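Local coordinates for iron-sulfur cluster assembly protein CyaY (PDB 4HS5) that probably takes part in iron-sulfur cluster assembly, binding iron and perhaps acting as a regulator of cluster biogenesis, at residues Q8-L13 against H56-A61; T45-N50 against S90-K95. One frame throughout, in Å; residues are numbered along the deposited sequence.

Contact 1: residues Q8-L13 against H56-A61; sequences QLADQL and HQVWLA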
ATOM      1  N   GLN A   8      -9.110  11.908   0.146  1.00 12.51           N
ATOM      2  CA  GLN A   8     -10.135  11.024  -0.402  1.00 14.04           C
ATOM      3  C   GLN A   8      -9.518   9.832  -1.129  1.00 10.50           C
ATOM      4  O   GLN A   8      -9.915   8.692  -0.889  1.00 10.47           O
ATOM      5  CB  GLN A   8     -11.081  11.777  -1.343  1.00 13.24           C
ATOM      6  CG  GLN A   8     -12.035  12.729  -0.644  1.00 16.31           C
ATOM      7  CD  GLN A   8     -12.869  13.515  -1.624  1.00 23.54           C
ATOM      8  OE1 GLN A   8     -12.399  13.871  -2.708  1.00 17.52           O
ATOM      9  NE2 GLN A   8     -14.114  13.797  -1.253  1.00 21.10           N
ATOM     10  N   LEU A   9      -8.552  10.098  -2.006  1.00  8.73           N
ATOM     11  CA  LEU A   9      -7.899   9.039  -2.765  1.00  6.31           C
ATOM     12  C   LEU A   9      -7.073   8.116  -1.875  1.00  8.07           C
ATOM     13  O   LEU A   9      -7.092   6.898  -2.058  1.00  7.50           O
ATOM     14  CB  LEU A   9      -7.025   9.649  -3.860  1.00  9.13           C
ATOM     15  CG  LEU A   9      -7.853  10.295  -4.962  1.00 10.49           C
ATOM     16  CD1 LEU A   9      -6.963  11.166  -5.820  1.00 11.54           C
ATOM     17  CD2 LEU A   9      -8.520   9.222  -5.814  1.00 11.91           C
ATOM     18  N   ALA A  10      -6.361   8.675  -0.907  1.00  7.53           N
ATOM     19  CA  ALA A  10      -5.555   7.850  -0.025  1.00  8.10           C
ATOM     20  C   ALA A  10      -6.442   6.995   0.883  1.00  6.93           C
ATOM     21  O   ALA A  10      -6.100   5.842   1.170  1.00  7.74           O
ATOM     22  CB  ALA A  10      -4.589   8.708   0.785  1.00  9.20           C
ATOM     23  N   ASP A  11      -7.575   7.547   1.327  1.00  8.72           N
ATOM     24  CA  ASP A  11      -8.553   6.768   2.083  1.00 10.83           C
ATOM     25  C   ASP A  11      -9.090   5.609   1.259  1.00  7.51           C
ATOM     26  O   ASP A  11      -9.223   4.492   1.766  1.00  7.30           O
ATOM     27  CB  ASP A  11      -9.726   7.632   2.560  1.00  9.70           C
ATOM     28  CG  ASP A  11      -9.375   8.507   3.745  1.00 15.16           C
ATOM     29  OD1 ASP A  11      -8.281   8.341   4.315  1.00 18.33           O
ATOM     30  OD2 ASP A  11     -10.214   9.359   4.110  1.00 23.37           O
ATOM     31  N   GLN A  12      -9.424   5.876   0.002  1.00  8.97           N
ATOM     32  CA  GLN A  12      -9.878   4.822  -0.892  1.00  8.97           C
ATOM     33  C   GLN A  12      -8.812   3.739  -1.015  1.00  8.22           C
ATOM     34  O   GLN A  12      -9.119   2.551  -0.984  1.00  7.82           O
ATOM     35  CB  GLN A  12     -10.251   5.392  -2.263  1.00  7.19           C
ATOM     36  CG  GLN A  12     -11.581   6.161  -2.243  1.00  9.02           C
ATOM     37  CD  GLN A  12     -11.964   6.714  -3.590  1.00 10.05           C
ATOM     38  OE1 GLN A  12     -11.159   6.740  -4.521  1.00 12.22           O
ATOM     39  NE2 GLN A  12     -13.206   7.183  -3.703  1.00  7.75           N
ATOM     40  N   LEU A  13      -7.556   4.148  -1.142  1.00  6.15           N
ATOM     41  CA  LEU A  13      -6.465   3.184  -1.212  1.00  7.99           C
ATOM     42  C   LEU A  13      -6.355   2.338   0.046  1.00  6.94           C
ATOM     43  O   LEU A  13      -6.251   1.113  -0.032  1.00  5.15           O
ATOM     44  CB  LEU A  13      -5.145   3.902  -1.465  1.00  5.53           C
ATOM     45  CG  LEU A  13      -3.900   3.016  -1.556  1.00  6.57           C
ATOM     46  CD1 LEU A  13      -4.007   1.988  -2.667  1.00  8.41           C
ATOM     47  CD2 LEU A  13      -2.652   3.905  -1.726  1.00  7.89           C
ATOM     48  N   HIS A  56       1.381  14.977  -1.580  1.00 14.65           N
ATOM     49  CA  HIS A  56       0.351  14.159  -2.205  1.00 12.90           C
ATOM     50  C   HIS A  56       0.866  12.804  -2.679  1.00 12.56           C
ATOM     51  O   HIS A  56       0.468  12.318  -3.732  1.00 10.31           O
ATOM     52  CB  HIS A  56      -0.320  14.922  -3.346  1.00 13.00           C
ATOM     53  CG  HIS A  56      -0.967  16.196  -2.905  1.00 11.66           C
ATOM     54  ND1 HIS A  56      -1.161  17.261  -3.754  1.00 15.68           N
ATOM     55  CD2 HIS A  56      -1.481  16.565  -1.712  1.00 12.77           C
ATOM     56  CE1 HIS A  56      -1.759  18.239  -3.096  1.00 15.21           C
ATOM     57  NE2 HIS A  56      -1.964  17.844  -1.854  1.00 13.36           N
ATOM     58  N   GLN A  57       1.736  12.188  -1.881  1.00 11.52           N
ATOM     59  CA  GLN A  57       2.243  10.861  -2.184  1.00 11.00           C
ATOM     60  C   GLN A  57       1.848   9.841  -1.140  1.00 10.44           C
ATOM     61  O   GLN A  57       1.639  10.172   0.022  1.00  8.66           O
ATOM     62  CB  GLN A  57       3.768  10.862  -2.302  1.00  8.55           C
ATOM     63  CG  GLN A  57       4.297  11.584  -3.526  1.00 13.10           C
ATOM     64  CD  GLN A  57       5.791  11.424  -3.682  1.00 14.40           C
ATOM     65  OE1 GLN A  57       6.528  11.346  -2.692  1.00 16.97           O
ATOM     66  NE2 GLN A  57       6.248  11.361  -4.925  1.00 17.42           N
ATOM     67  N   VAL A  58       1.745   8.591  -1.572  1.00  7.41           N
ATOM     68  CA  VAL A  58       1.658   7.472  -0.641  1.00  6.07           C
ATOM     69  C   VAL A  58       3.025   6.799  -0.690  1.00  6.34           C
ATOM     70  O   VAL A  58       3.652   6.718  -1.755  1.00  7.16           O
ATOM     71  CB  VAL A  58       0.537   6.491  -1.043  1.00  7.58           C
ATOM     72  CG1 VAL A  58       0.664   5.170  -0.311  1.00 11.92           C
ATOM     73  CG2 VAL A  58      -0.858   7.117  -0.792  1.00  9.88           C
ATOM     74  N   TRP A  59       3.519   6.358   0.469  1.00  7.39           N
ATOM     75  CA  TRP A  59       4.809   5.677   0.553  1.00  7.77           C
ATOM     76  C   TRP A  59       4.635   4.231   1.003  1.00  8.42           C
ATOM     77  O   TRP A  59       3.680   3.897   1.711  1.00 10.24           O
ATOM     78  CB  TRP A  59       5.767   6.400   1.503  1.00 10.15           C
ATOM     79  CG  TRP A  59       6.217   7.757   1.031  1.00 12.61           C
ATOM     80  CD1 TRP A  59       5.753   8.454  -0.048  1.00 12.41           C
ATOM     81  CD2 TRP A  59       7.225   8.581   1.632  1.00 20.69           C
ATOM     82  NE1 TRP A  59       6.408   9.658  -0.159  1.00 19.01           N
ATOM     83  CE2 TRP A  59       7.315   9.762   0.863  1.00 25.61           C
ATOM     84  CE3 TRP A  59       8.059   8.436   2.744  1.00 23.42           C
ATOM     85  CZ2 TRP A  59       8.208  10.792   1.172  1.00 26.35           C
ATOM     86  CZ3 TRP A  59       8.942   9.462   3.051  1.00 29.88           C
ATOM     87  CH2 TRP A  59       9.008  10.623   2.267  1.00 26.85           C
ATOM     88  N   LEU A  60       5.543   3.369   0.547  1.00  6.88           N
ATOM     89  CA  LEU A  60       5.585   1.973   0.979  1.00  6.18           C
ATOM     90  C   LEU A  60       7.011   1.591   1.317  1.00  7.12           C
ATOM     91  O   LEU A  60       7.915   1.786   0.506  1.00  8.90           O
ATOM     92  CB  LEU A  60       5.089   1.054  -0.135  1.00  7.95           C
ATOM     93  CG  LEU A  60       5.359  -0.441   0.071  1.00 11.97           C
ATOM     94  CD1 LEU A  60       4.531  -0.976   1.212  1.00  8.15           C
ATOM     95  CD2 LEU A  60       5.066  -1.219  -1.205  1.00 11.78           C
ATOM     96  N   ALA A  61       7.198   1.051   2.516  1.00  5.72           N
ATOM     97  CA  ALA A  61       8.469   0.495   2.943  1.00  7.68           C
ATOM     98  C   ALA A  61       8.371  -1.018   2.898  1.00  6.26           C
ATOM     99  O   ALA A  61       7.538  -1.612   3.578  1.00  6.92           O
ATOM    100  CB  ALA A  61       8.784   0.954   4.336  1.00 10.00           C
TER

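Contact 2: residues T45-N50 against S90-K95; sequences TKLIIN and SAAIFK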
ATOM      1  N   THR A  45       7.500 -10.328   9.774  1.00 14.34           N
ATOM      2  CA  THR A  45       7.932  -9.236   8.899  1.00 14.41           C
ATOM      3  C   THR A  45       6.763  -8.281   8.661  1.00 13.67           C
ATOM      4  O   THR A  45       5.604  -8.611   8.924  1.00 14.36           O
ATOM      5  CB  THR A  45       8.520  -9.721   7.552  1.00 12.39           C
ATOM      6  OG1 THR A  45       7.516 -10.375   6.767  1.00 16.91           O
ATOM      7  CG2 THR A  45       9.684 -10.684   7.797  1.00 18.48           C
ATOM      8  N   LYS A  46       7.073  -7.090   8.166  1.00 12.41           N
ATOM      9  CA  LYS A  46       6.053  -6.064   7.994  1.00 13.30           C
ATOM     10  C   LYS A  46       6.216  -5.298   6.692  1.00  8.72           C
ATOM     11  O   LYS A  46       7.267  -5.324   6.057  1.00  9.65           O
ATOM     12  CB  LYS A  46       6.118  -5.056   9.146  1.00 15.12           C
ATOM     13  CG  LYS A  46       5.899  -5.621  10.531  1.00 21.53           C
ATOM     14  CD  LYS A  46       6.132  -4.531  11.562  1.00 30.44           C
ATOM     15  CE  LYS A  46       5.956  -5.046  12.981  1.00 41.43           C
ATOM     16  NZ  LYS A  46       6.098  -3.935  13.981  1.00 46.89           N
ATOM     17  N   LEU A  47       5.149  -4.606   6.298  1.00  7.92           N
ATOM     18  CA  LEU A  47       5.220  -3.578   5.264  1.00  7.21           C
ATOM     19  C   LEU A  47       4.623  -2.335   5.893  1.00  7.40           C
ATOM     20  O   LEU A  47       3.632  -2.416   6.606  1.00  8.96           O
ATOM     21  CB  LEU A  47       4.402  -3.969   4.032  1.00  6.14           C
ATOM     22  CG  LEU A  47       4.895  -5.191   3.252  1.00 10.60           C
ATOM     23  CD1 LEU A  47       3.962  -5.571   2.123  1.00 12.17           C
ATOM     24  CD2 LEU A  47       6.281  -4.924   2.718  1.00 10.15           C
ATOM     25  N   ILE A  48       5.223  -1.179   5.641  1.00  5.41           N
ATOM     26  CA  ILE A  48       4.741   0.044   6.254  1.00  8.43           C
ATOM     27  C   ILE A  48       4.297   0.992   5.163  1.00  5.71           C
ATOM     28  O   ILE A  48       5.075   1.338   4.280  1.00  5.42           O
ATOM     29  CB  ILE A  48       5.824   0.739   7.082  1.00  9.56           C
ATOM     30  CG1 ILE A  48       6.396  -0.220   8.122  1.00 12.36           C
ATOM     31  CG2 ILE A  48       5.237   1.971   7.775  1.00 11.42           C
ATOM     32  CD1 ILE A  48       7.695   0.268   8.731  1.00 14.74           C
ATOM     33  N   ILE A  49       3.040   1.416   5.227  1.00  6.12           N
ATOM     34  CA  ILE A  49       2.477   2.340   4.251  1.00  5.21           C
ATOM     35  C   ILE A  49       2.228   3.668   4.957  1.00  6.98           C
ATOM     36  O   ILE A  49       1.791   3.704   6.104  1.00  7.16           O
ATOM     37  CB  ILE A  49       1.188   1.771   3.644  1.00  5.87           C
ATOM     38  CG1 ILE A  49       1.517   0.509   2.863  1.00  9.04           C
ATOM     39  CG2 ILE A  49       0.509   2.788   2.732  1.00  7.35           C
ATOM     40  CD1 ILE A  49       0.343  -0.391   2.657  1.00 10.62           C
ATOM     41  N   ASN A  50       2.556   4.759   4.286  1.00  7.51           N
ATOM     42  CA  ASN A  50       2.416   6.074   4.882  1.00 10.14           C
ATOM     43  C   ASN A  50       1.816   7.035   3.873  1.00 10.68           C
ATOM     44  O   ASN A  50       1.889   6.808   2.668  1.00 12.36           O
ATOM     45  CB  ASN A  50       3.782   6.564   5.350  1.00  9.29           C
ATOM     46  CG  ASN A  50       3.684   7.616   6.424  1.00 11.95           C
ATOM     47  OD1 ASN A  50       2.649   8.266   6.588  1.00 15.64           O
ATOM     48  ND2 ASN A  50       4.777   7.810   7.155  1.00 13.97           N
ATOM     49  N   SER A  90       1.163  -6.585  -3.987  1.00  7.74           N
ATOM     50  CA  SER A  90       0.935  -8.028  -4.091  1.00  8.36           C
ATOM     51  C   SER A  90       2.245  -8.795  -4.201  1.00  7.00           C
ATOM     52  O   SER A  90       2.414  -9.828  -3.551  1.00 10.52           O
ATOM     53  CB  SER A  90       0.094  -8.349  -5.323  1.00  8.17           C
ATOM     54  OG  SER A  90      -1.216  -7.843  -5.184  1.00 11.45           O
ATOM     55  N   ALA A  91       3.161  -8.292  -5.023  1.00  8.02           N
ATOM     56  CA  ALA A  91       4.450  -8.961  -5.232  1.00  9.91           C
ATOM     57  C   ALA A  91       5.242  -8.948  -3.934  1.00 18.16           C
ATOM     58  O   ALA A  91       5.863  -9.949  -3.574  1.00 16.22           O
ATOM     59  CB  ALA A  91       5.226  -8.295  -6.345  1.00 11.34           C
ATOM     60  N   ALA A  92       5.210  -7.824  -3.222  1.00 11.22           N
ATOM     61  CA  ALA A  92       5.937  -7.724  -1.957  1.00 13.75           C
ATOM     62  C   ALA A  92       5.395  -8.677  -0.901  1.00 17.22           C
ATOM     63  O   ALA A  92       6.166  -9.333  -0.197  1.00 19.03           O
ATOM     64  CB  ALA A  92       5.926  -6.289  -1.439  1.00 14.91           C
ATOM     65  N   ILE A  93       4.073  -8.749  -0.782  1.00 12.11           N
ATOM     66  CA  ILE A  93       3.430  -9.660   0.154  1.00 10.06           C
ATOM     67  C   ILE A  93       3.848 -11.098  -0.173  1.00 15.72           C
ATOM     68  O   ILE A  93       4.136 -11.892   0.725  1.00 18.15           O
ATOM     69  CB  ILE A  93       1.887  -9.506   0.136  1.00 12.83           C
ATOM     70  CG1 ILE A  93       1.472  -8.149   0.730  1.00 10.75           C
ATOM     71  CG2 ILE A  93       1.206 -10.652   0.881  1.00 14.86           C
ATOM     72  CD1 ILE A  93      -0.033  -7.915   0.782  1.00 11.94           C
ATOM     73  N   PHE A  94       3.919 -11.424  -1.461  1.00 13.43           N
ATOM     74  CA  PHE A  94       4.334 -12.767  -1.844  1.00 20.91           C
ATOM     75  C   PHE A  94       5.830 -12.979  -1.618  1.00 15.97           C
ATOM     76  O   PHE A  94       6.258 -14.058  -1.202  1.00 22.31           O
ATOM     77  CB  PHE A  94       3.986 -13.074  -3.303  1.00 15.64           C
ATOM     78  CG  PHE A  94       4.300 -14.488  -3.694  1.00 13.93           C
ATOM     79  CD1 PHE A  94       3.451 -15.515  -3.325  1.00 13.64           C
ATOM     80  CD2 PHE A  94       5.459 -14.789  -4.389  1.00 16.53           C
ATOM     81  CE1 PHE A  94       3.740 -16.836  -3.663  1.00 17.46           C
ATOM     82  CE2 PHE A  94       5.765 -16.102  -4.722  1.00 25.67           C
ATOM     83  CZ  PHE A  94       4.903 -17.126  -4.357  1.00 19.35           C
ATOM     84  N   LYS A  95       6.629 -11.964  -1.922  1.00 16.24           N
ATOM     85  CA  LYS A  95       8.082 -12.084  -1.868  1.00 19.37           C
ATOM     86  C   LYS A  95       8.601 -12.128  -0.436  1.00 18.70           C
ATOM     87  O   LYS A  95       9.642 -12.734  -0.174  1.00 26.80           O
ATOM     88  CB  LYS A  95       8.729 -10.962  -2.686  1.00 22.91           C
ATOM     89  CG  LYS A  95      10.091 -10.471  -2.235  1.00 32.71           C
ATOM     90  CD  LYS A  95      10.455  -9.209  -3.027  1.00 32.97           C
ATOM     91  CE  LYS A  95       9.379  -8.122  -2.885  1.00 37.54           C
ATOM     92  NZ  LYS A  95       9.654  -7.150  -1.782  1.00 30.33           N
TER

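Contact 1: residues Q8-L13 against H56-A61
The helix of residues 8-13 comes nearest to the strand of residues 56-61 where Ala10 faces Val58, their CA atoms 7.2 Å apart. One valine receives two residues of the helix, a turn apart. Leu13 makes the closer approach: its CG is anti to the backbone N (chi1 180°), and its CD2 meets Val58 tip to tip, seated in the fork of the branched side chain at 3.8 Å from both Val58 CG1 and Val58 CG2. Ala10 adds a looser touch, its CB lying 4.4 Å from Val58 CG2, so that this methyl is shared by both helix residues.

The alternation of the strand puts Gln57 and Trp59 on the other face of the sheet, where polar chemistry takes over. Trp59 NE1 donates to Gln57 OE1 at 3.0 Å with an N-H...O angle of 157°. The donor stands 34° out of the carbonyl plane, so the indole N-H meets the amide from a tilted direction. Asp70 and Asp79 accept bonds from the amide nitrogen of the same glutamine, and the indole stacks on His68; together they probably restrain the rotation of both groups. A G1 bulge, with His56 and Gln57 both facing Gln52, begins the strand.

In the fold this is the packing of helix 3-24 on the antiparallel sheet, as in the alpha-beta sandwich of the frataxin family. Phe85 and Trp76 also touch both Leu13 and Val58, enclosing the pair. What meets here is hydrocarbon alone, all three side chains buried, so helix and strand are held by exclusion of water and by fit of shape, while the side-chain hydrogen bonding of Gln57 and Trp59 lies on the opposite face of the strand.

Contact 2: residues T45-N50 against S90-K95
Leu47 and Ile93 cross at about a right angle, one side chain extending from the strand of residues 45-50 and the other lying across its end. The touching is done by a single methyl: Leu47 CD1 comes 3.8 Å from Ile93 CG1, and hence meets the flank of the isoleucine chain and not its terminal carbon. With CG anti to the carbonyl carbon (chi1 -66°) and CD1 extended away from CA (chi2 175°), CD1 is the branch of Leu47 that reaches the helix. The same methyl lies 4.1 Å from Ala92 CB, and so rests over two consecutive residues of the helix.

The CB of Ala92 is directed at the strand, whereas that of Ile93 is aimed neither toward it nor away; its CG1 branch, held beside the backbone N (chi1 -69°), supplies the surface that Leu47 meets. The small side chain of Ala92 is consistent with the close approach of the leucine methyl to the helix, although the nearest CA atoms, those of Leu47 and Ile93, remain 8.1 Å apart.

Leu89 and Gln96 also touch Leu47, and Phe41 touches both Leu47 and Ile93. Helix 85-97 is thereby seated on strand 46-52, an inner strand of the sheet. Burial of apolar surface is the only interaction between the two segments, and the right-angled crossing lets one methyl bear on both Ile93 CG1 and Ala92 CB.

In the fold
Contacts 1 and 2 illustrate how one sheet can carry two helices: their centres lie 15 Å apart, on opposite sides of the chain's centre, yet they rest on neighbouring antiparallel strands. Probable hydrogen bonds join those strands, Trp59 N to Asn50 O and Ala61 N to Ile48 O, each 2.8 Å. Between the two sites the core continues through Ile49, which touches Val58, and through Phe85 of helix 85-97, which reaches Leu13, Val58 and Ile49. The segments alternate along the chain, and each contact joins a terminal helix to one of the two central strands. The touching side chains, all aliphatic, offer no iron ligand; both contacts belong to the scaffold.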